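Local coordinates for virulence sensor protein BvgS (Bordetella pertussis, PDB 6ZJ8) that serves as a sensor histidine kinase of virulence signalling, its PAS domain probably helping to relay signals toward the kinase, at residues A[42-50]-A[63-71]; A[53-64]-A[80-88]. All blocks are in the same frame, centred on the assembly; numbering follows the deposited sequence.

Interaction 1 of 2, residues A[42-50]-A[63-71]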
# COMPACT_ATOMS: atom_id res chain seq x y z
N LYS A 42 9.09 -6.07 -11.35
CA LYS A 42 8.41 -6.45 -12.58
C LYS A 42 7.73 -7.80 -12.43
O LYS A 42 6.57 -7.98 -12.83
CB LYS A 42 9.41 -6.46 -13.74
CG LYS A 42 8.83 -6.96 -15.06
CD LYS A 42 9.88 -6.97 -16.17
CE LYS A 42 9.35 -7.64 -17.43
NZ LYS A 42 10.35 -7.64 -18.54
N GLU A 43 8.44 -8.78 -11.87
CA GLU A 43 7.90 -10.13 -11.71
C GLU A 43 6.86 -10.22 -10.58
O GLU A 43 6.41 -11.34 -10.29
CB GLU A 43 9.04 -11.12 -11.44
CG GLU A 43 10.00 -11.31 -12.62
CD GLU A 43 11.10 -10.27 -12.67
OE1 GLU A 43 11.25 -9.51 -11.68
OE2 GLU A 43 11.82 -10.21 -13.69
N GLY A 44 6.47 -9.12 -9.95
CA GLY A 44 5.44 -9.13 -8.95
C GLY A 44 5.90 -9.33 -7.52
O GLY A 44 5.06 -9.35 -6.61
N ARG A 45 7.21 -9.46 -7.29
CA ARG A 45 7.71 -9.66 -5.94
C ARG A 45 7.75 -8.34 -5.18
O ARG A 45 8.13 -7.30 -5.72
CB ARG A 45 9.11 -10.29 -5.98
CG ARG A 45 9.10 -11.77 -6.33
CD ARG A 45 10.51 -12.32 -6.52
NE ARG A 45 11.18 -11.71 -7.67
CZ ARG A 45 12.29 -12.18 -8.23
NH1 ARG A 45 12.83 -11.55 -9.26
NH2 ARG A 45 12.86 -13.29 -7.77
N MET A 46 7.37 -8.40 -3.90
CA MET A 46 7.31 -7.22 -3.06
C MET A 46 8.69 -6.93 -2.46
O MET A 46 9.25 -7.77 -1.75
CB MET A 46 6.28 -7.41 -1.95
CG MET A 46 4.84 -7.48 -2.46
SD MET A 46 4.15 -5.86 -2.83
CE MET A 46 3.77 -5.28 -1.18
N LEU A 47 9.23 -5.75 -2.76
CA LEU A 47 10.54 -5.35 -2.28
C LEU A 47 10.49 -4.52 -1.00
O LEU A 47 11.40 -4.62 -0.18
CB LEU A 47 11.27 -4.54 -3.35
CG LEU A 47 11.34 -5.20 -4.73
CD1 LEU A 47 12.10 -4.31 -5.69
CD2 LEU A 47 11.98 -6.57 -4.63
N LEU A 48 9.45 -3.71 -0.83
CA LEU A 48 9.36 -2.83 0.32
C LEU A 48 7.90 -2.60 0.65
O LEU A 48 7.04 -2.57 -0.24
CB LEU A 48 10.07 -1.49 0.05
CG LEU A 48 10.05 -0.46 1.18
CD1 LEU A 48 11.34 0.34 1.17
CD2 LEU A 48 8.86 0.49 1.05
N CYS A 49 7.62 -2.44 1.94
CA CYS A 49 6.30 -2.05 2.41
C CYS A 49 6.46 -1.48 3.81
O CYS A 49 7.15 -2.07 4.65
CB CYS A 49 5.33 -3.24 2.41
SG CYS A 49 6.02 -4.79 3.00
N ASN A 50 5.84 -0.33 4.06
CA ASN A 50 5.97 0.32 5.35
C ASN A 50 5.01 -0.31 6.35
O ASN A 50 4.24 -1.22 6.03
CB ASN A 50 5.73 1.83 5.21
CG ASN A 50 4.32 2.16 4.76
OD1 ASN A 50 3.57 1.29 4.32
ND2 ASN A 50 3.97 3.44 4.85
N ALA A 63 6.39 -11.96 6.12
CA ALA A 63 5.31 -12.62 5.40
C ALA A 63 5.05 -12.01 4.03
O ALA A 63 4.20 -12.52 3.30
CB ALA A 63 4.02 -12.57 6.23
N VAL A 64 5.76 -10.94 3.66
CA VAL A 64 5.45 -10.20 2.45
C VAL A 64 6.66 -10.06 1.55
O VAL A 64 6.59 -10.32 0.34
CB VAL A 64 4.88 -8.81 2.80
CG1 VAL A 64 4.54 -8.05 1.53
CG2 VAL A 64 3.67 -8.94 3.70
N LEU A 65 7.79 -9.63 2.12
CA LEU A 65 8.97 -9.36 1.31
C LEU A 65 9.41 -10.60 0.55
O LEU A 65 9.49 -11.70 1.12
CB LEU A 65 10.11 -8.85 2.20
CG LEU A 65 9.85 -7.54 2.95
CD1 LEU A 65 10.99 -7.27 3.91
CD2 LEU A 65 9.68 -6.38 1.99
N GLY A 66 9.71 -10.43 -0.73
CA GLY A 66 10.11 -11.52 -1.59
C GLY A 66 8.97 -12.38 -2.10
O GLY A 66 9.23 -13.35 -2.83
N LYS A 67 7.73 -12.05 -1.76
CA LYS A 67 6.57 -12.87 -2.09
C LYS A 67 5.58 -12.05 -2.91
O LYS A 67 5.66 -10.82 -2.97
CB LYS A 67 5.93 -13.41 -0.81
CG LYS A 67 6.86 -14.35 -0.07
CD LYS A 67 6.55 -14.45 1.41
CE LYS A 67 7.56 -15.36 2.10
NZ LYS A 67 7.30 -15.49 3.56
N THR A 68 4.65 -12.74 -3.56
CA THR A 68 3.81 -12.15 -4.58
C THR A 68 2.35 -12.13 -4.17
O THR A 68 1.92 -12.85 -3.26
CB THR A 68 3.94 -12.91 -5.91
OG1 THR A 68 3.51 -14.26 -5.73
CG2 THR A 68 5.38 -12.91 -6.39
N ILE A 69 1.58 -11.28 -4.84
CA ILE A 69 0.13 -11.22 -4.72
C ILE A 69 -0.45 -11.61 -6.07
O ILE A 69 -0.71 -10.72 -6.91
CB ILE A 69 -0.36 -9.82 -4.30
CG1 ILE A 69 0.55 -9.22 -3.22
CG2 ILE A 69 -1.80 -9.90 -3.82
CD1 ILE A 69 0.41 -9.86 -1.87
N PRO A 70 -0.67 -12.89 -6.35
CA PRO A 70 -1.09 -13.29 -7.70
C PRO A 70 -2.42 -12.67 -8.10
O PRO A 70 -3.27 -12.37 -7.26
CB PRO A 70 -1.19 -14.82 -7.60
CG PRO A 70 -0.35 -15.19 -6.42
CD PRO A 70 -0.48 -14.05 -5.46
N GLU A 71 -2.58 -12.48 -9.41
CA GLU A 71 -3.84 -11.97 -9.93
C GLU A 71 -4.93 -13.04 -9.90
O GLU A 71 -6.08 -12.75 -9.56
CB GLU A 71 -3.65 -11.46 -11.36
CG GLU A 71 -2.66 -10.31 -11.49
CD GLU A 71 -3.15 -9.03 -10.84
OE1 GLU A 71 -4.36 -8.93 -10.56
OE2 GLU A 71 -2.31 -8.13 -10.61
O HOH W 1 2.50 -9.72 -7.03
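With chi1 of -68° M46 sets its CG beside its own backbone N, while V64, at chi1 -179°, holds CG1 anti to its N; the two side chains meet obliquely, M46 CB lying 3.9 Å from V64 CG1. The same methyl reaches the sulfur of C49, and Y53 and L54 of the helix that follows pack around this apolar patch. The end of the L65 side chain turns in, and CD2 touches the backbone at L47 and L48, where the strand forms a classic beta bulge opposite V39.

Two backbone hydrogen bonds join the segments at M46. G66 N donates to M46 O over 2.9 Å, nearly straight and in the carbonyl plane, whereas M46 N reaches K67 O at 3.1 Å with the donor tilted from that carbonyl's plane. Both G66 and K67 belong to a type II turn, V64 to K67, closed by K67 N bonding to V64 O. Farther along, a water donates to G44 O and accepts from I69 N, and T68 CG2 rests 3.6 Å from G44 O. R45 leads its guanidinium away, toward D41 and E43. The 63-71 loop is thus held by its backbone to the start of edge strand 46-49 in the antiparallel PAS sheet.

Interaction 2 of 2, residues A[53-64]-A[80-88]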
# COMPACT_ATOMS: atom_id res chain seq x y z
N TYR A 53 1.28 -0.23 5.59
CA TYR A 53 0.89 -1.36 4.77
C TYR A 53 0.72 -2.61 5.63
O TYR A 53 -0.36 -3.23 5.65
CB TYR A 53 1.96 -1.59 3.69
CG TYR A 53 1.61 -2.65 2.68
CD1 TYR A 53 1.66 -4.00 3.01
CD2 TYR A 53 1.24 -2.31 1.38
CE1 TYR A 53 1.34 -4.97 2.09
CE2 TYR A 53 0.92 -3.27 0.45
CZ TYR A 53 0.97 -4.60 0.81
OH TYR A 53 0.66 -5.57 -0.12
N LEU A 54 1.77 -3.00 6.35
CA LEU A 54 1.76 -4.26 7.08
C LEU A 54 0.69 -4.29 8.15
O LEU A 54 0.02 -5.31 8.35
CB LEU A 54 3.14 -4.51 7.70
CG LEU A 54 4.29 -4.60 6.70
CD1 LEU A 54 5.63 -4.66 7.42
CD2 LEU A 54 4.10 -5.81 5.79
N ASP A 55 0.50 -3.18 8.88
CA ASP A 55 -0.43 -3.18 10.00
C ASP A 55 -1.89 -3.16 9.54
O ASP A 55 -2.77 -3.54 10.32
CB ASP A 55 -0.15 -1.98 10.91
CG ASP A 55 1.10 -2.16 11.75
OD1 ASP A 55 1.74 -3.23 11.65
OD2 ASP A 55 1.43 -1.24 12.52
N THR A 56 -2.16 -2.72 8.31
CA THR A 56 -3.51 -2.86 7.77
C THR A 56 -3.98 -4.30 7.89
O THR A 56 -5.16 -4.56 8.16
CB THR A 56 -3.54 -2.42 6.31
OG1 THR A 56 -3.29 -1.01 6.23
CG2 THR A 56 -4.90 -2.74 5.68
N PHE A 57 -3.07 -5.25 7.70
CA PHE A 57 -3.39 -6.67 7.69
C PHE A 57 -2.90 -7.40 8.94
O PHE A 57 -3.18 -8.59 9.09
CB PHE A 57 -2.80 -7.33 6.44
CG PHE A 57 -3.06 -6.56 5.18
CD1 PHE A 57 -4.24 -6.75 4.47
CD2 PHE A 57 -2.14 -5.65 4.70
CE1 PHE A 57 -4.49 -6.04 3.31
CE2 PHE A 57 -2.38 -4.94 3.54
CZ PHE A 57 -3.56 -5.13 2.85
N GLY A 58 -2.19 -6.71 9.83
CA GLY A 58 -1.72 -7.35 11.04
C GLY A 58 -0.63 -8.37 10.83
O GLY A 58 -0.54 -9.33 11.60
N VAL A 59 0.21 -8.19 9.81
CA VAL A 59 1.30 -9.12 9.54
C VAL A 59 2.64 -8.40 9.67
O VAL A 59 2.69 -7.19 9.87
CB VAL A 59 1.17 -9.77 8.15
CG1 VAL A 59 -0.16 -10.50 8.02
CG2 VAL A 59 1.33 -8.73 7.04
N THR A 60 3.73 -9.16 9.54
CA THR A 60 5.08 -8.63 9.60
C THR A 60 5.70 -8.66 8.20
O THR A 60 5.13 -9.21 7.25
CB THR A 60 5.95 -9.44 10.57
OG1 THR A 60 6.00 -10.81 10.14
CG2 THR A 60 5.39 -9.38 11.98
N ALA A 61 6.88 -8.04 8.09
CA ALA A 61 7.55 -7.97 6.79
C ALA A 61 7.95 -9.36 6.30
O ALA A 61 7.96 -9.60 5.08
CB ALA A 61 8.77 -7.07 6.88
N ASP A 62 8.28 -10.27 7.21
CA ASP A 62 8.72 -11.60 6.79
C ASP A 62 7.66 -12.35 6.00
O ASP A 62 8.00 -13.29 5.27
CB ASP A 62 9.13 -12.43 8.01
CG ASP A 62 10.49 -12.04 8.55
OD1 ASP A 62 11.37 -11.68 7.75
OD2 ASP A 62 10.68 -12.11 9.79
N ALA A 63 6.39 -11.96 6.12
CA ALA A 63 5.31 -12.62 5.40
C ALA A 63 5.05 -12.01 4.03
O ALA A 63 4.20 -12.52 3.30
CB ALA A 63 4.02 -12.57 6.23
N VAL A 64 5.76 -10.94 3.66
CA VAL A 64 5.45 -10.20 2.45
C VAL A 64 6.66 -10.06 1.55
O VAL A 64 6.59 -10.32 0.34
CB VAL A 64 4.88 -8.81 2.80
CG1 VAL A 64 4.54 -8.05 1.53
CG2 VAL A 64 3.67 -8.94 3.70
N LEU A 80 -4.59 -13.91 3.37
CA LEU A 80 -3.70 -12.76 3.31
C LEU A 80 -3.57 -12.25 1.88
O LEU A 80 -3.73 -11.05 1.62
CB LEU A 80 -2.32 -13.12 3.88
CG LEU A 80 -1.39 -11.93 4.10
CD1 LEU A 80 -2.00 -10.94 5.09
CD2 LEU A 80 -0.01 -12.38 4.57
N ALA A 81 -3.26 -13.14 0.93
CA ALA A 81 -3.16 -12.73 -0.46
C ALA A 81 -4.48 -12.14 -0.96
O ALA A 81 -4.48 -11.15 -1.70
CB ALA A 81 -2.75 -13.93 -1.32
N ARG A 82 -5.60 -12.74 -0.56
CA ARG A 82 -6.90 -12.24 -1.00
C ARG A 82 -7.12 -10.80 -0.54
O ARG A 82 -7.49 -9.93 -1.34
CB ARG A 82 -8.01 -13.15 -0.47
CG ARG A 82 -9.41 -12.76 -0.90
CD ARG A 82 -10.45 -13.79 -0.45
NE ARG A 82 -10.45 -13.99 1.00
CZ ARG A 82 -10.92 -13.10 1.87
NH1 ARG A 82 -11.41 -11.94 1.46
NH2 ARG A 82 -10.88 -13.37 3.17
N GLU A 83 -6.87 -10.53 0.74
CA GLU A 83 -7.09 -9.19 1.27
C GLU A 83 -6.18 -8.16 0.61
O GLU A 83 -6.63 -7.07 0.25
CB GLU A 83 -6.88 -9.19 2.79
CG GLU A 83 -7.77 -10.18 3.52
CD GLU A 83 -7.33 -10.41 4.95
OE1 GLU A 83 -6.22 -9.95 5.31
OE2 GLU A 83 -8.08 -11.06 5.71
N MET A 84 -4.91 -8.51 0.42
CA MET A 84 -3.99 -7.57 -0.21
C MET A 84 -4.38 -7.27 -1.65
O MET A 84 -4.24 -6.13 -2.12
CB MET A 84 -2.56 -8.12 -0.16
CG MET A 84 -2.00 -8.22 1.24
SD MET A 84 -0.23 -8.51 1.25
CE MET A 84 0.06 -8.52 3.01
N HIS A 85 -4.88 -8.28 -2.37
CA HIS A 85 -5.24 -8.08 -3.76
C HIS A 85 -6.25 -6.94 -3.91
O HIS A 85 -6.21 -6.18 -4.88
CB HIS A 85 -5.81 -9.37 -4.35
CG HIS A 85 -6.01 -9.31 -5.83
ND1 HIS A 85 -7.27 -9.31 -6.41
CD2 HIS A 85 -5.13 -9.26 -6.86
CE1 HIS A 85 -7.14 -9.25 -7.72
NE2 HIS A 85 -5.86 -9.22 -8.02
N GLU A 86 -7.17 -6.82 -2.95
CA GLU A 86 -8.19 -5.78 -3.04
C GLU A 86 -7.57 -4.38 -2.95
O GLU A 86 -7.98 -3.47 -3.68
CB GLU A 86 -9.23 -5.98 -1.93
CG GLU A 86 -10.06 -7.25 -2.12
CD GLU A 86 -10.88 -7.62 -0.89
OE1 GLU A 86 -11.31 -8.78 -0.79
OE2 GLU A 86 -11.08 -6.74 -0.02
N PHE A 87 -6.58 -4.20 -2.08
CA PHE A 87 -5.97 -2.89 -1.92
C PHE A 87 -5.02 -2.54 -3.06
O PHE A 87 -4.81 -1.35 -3.33
CB PHE A 87 -5.21 -2.82 -0.59
CG PHE A 87 -6.10 -2.75 0.61
CD1 PHE A 87 -6.54 -3.91 1.23
CD2 PHE A 87 -6.51 -1.53 1.13
CE1 PHE A 87 -7.36 -3.86 2.34
CE2 PHE A 87 -7.32 -1.47 2.24
CZ PHE A 87 -7.75 -2.63 2.84
N LEU A 88 -4.45 -3.54 -3.71
CA LEU A 88 -3.51 -3.30 -4.80
C LEU A 88 -4.26 -3.10 -6.11
O LEU A 88 -5.47 -3.28 -6.20
CB LEU A 88 -2.52 -4.46 -4.92
CG LEU A 88 -1.74 -4.77 -3.65
CD1 LEU A 88 -1.04 -6.11 -3.79
CD2 LEU A 88 -0.73 -3.68 -3.36
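M84 of helix 80-87 lies along one face of the F57 ring and runs on to the edge of Y53. Its CB lies near Y53 OH; its CG sits over the centre of the F57 ring, 3.9 Å from the centroid, a CH-pi contact. With the chain extended beyond CG (chi2 -167°, chi3 179°), SD passes above the same face at a greater distance and meets the edge of Y53, 3.4 Å from Y53 OH, so the sulfur makes a Met-aromatic contact with each ring. The terminal CE ends among Y53 CE1, V59 CG2 and V64 CG2, the last 3.7 Å away.

F57 is the knob in a hole formed by L80, E83, M84 and F87. T56 CG2 covers the ring face opposite M84, which leaves the phenyl sandwiched between a methyl and a methylene. Its edge is turned toward the face of F87 in an offset edge-to-face pair, planes at 89° and centroids 5.3 Å apart. T56 CG2 also lies over a face of F87, so one methyl serves both rings. Nearer the backbone of F57, L80 CD1 packs against F57 CB and V59 CG1, 3.5 Å from V59 CG1.

G58, with positive phi, is the C-prime residue of a Schellman motif: V59 N bonds to L54 O and, weakly, G58 N to D55 O. The turn brings V59 back to L80. W135 of the central sheet meets both Y53 and F87, which places this contact in the hydrophobic core between the helices and the sheet of a PAS fold.

In the fold
Both interactions lie within the PAS fold, their centres about 10 Å apart, and they share A63 and V64. Their segments alternate along the chain: strand 46-49 leads into helix 51-57, the loop holding 63-71 follows, and helix 79-87 comes last. Interaction 1 ties the loop to the sheet edge, and interaction 2 joins the helices. They touch directly: M46 CE packs on Y53 OH, I69 CD1 on M84 SD, and E71 OE1 probably bonds to H85 NE2. Strand, loop and helices therefore form one continuous packed unit, consistent with a compact PAS core that comes, along the chain, after helix 17-31 and before helix 138-155.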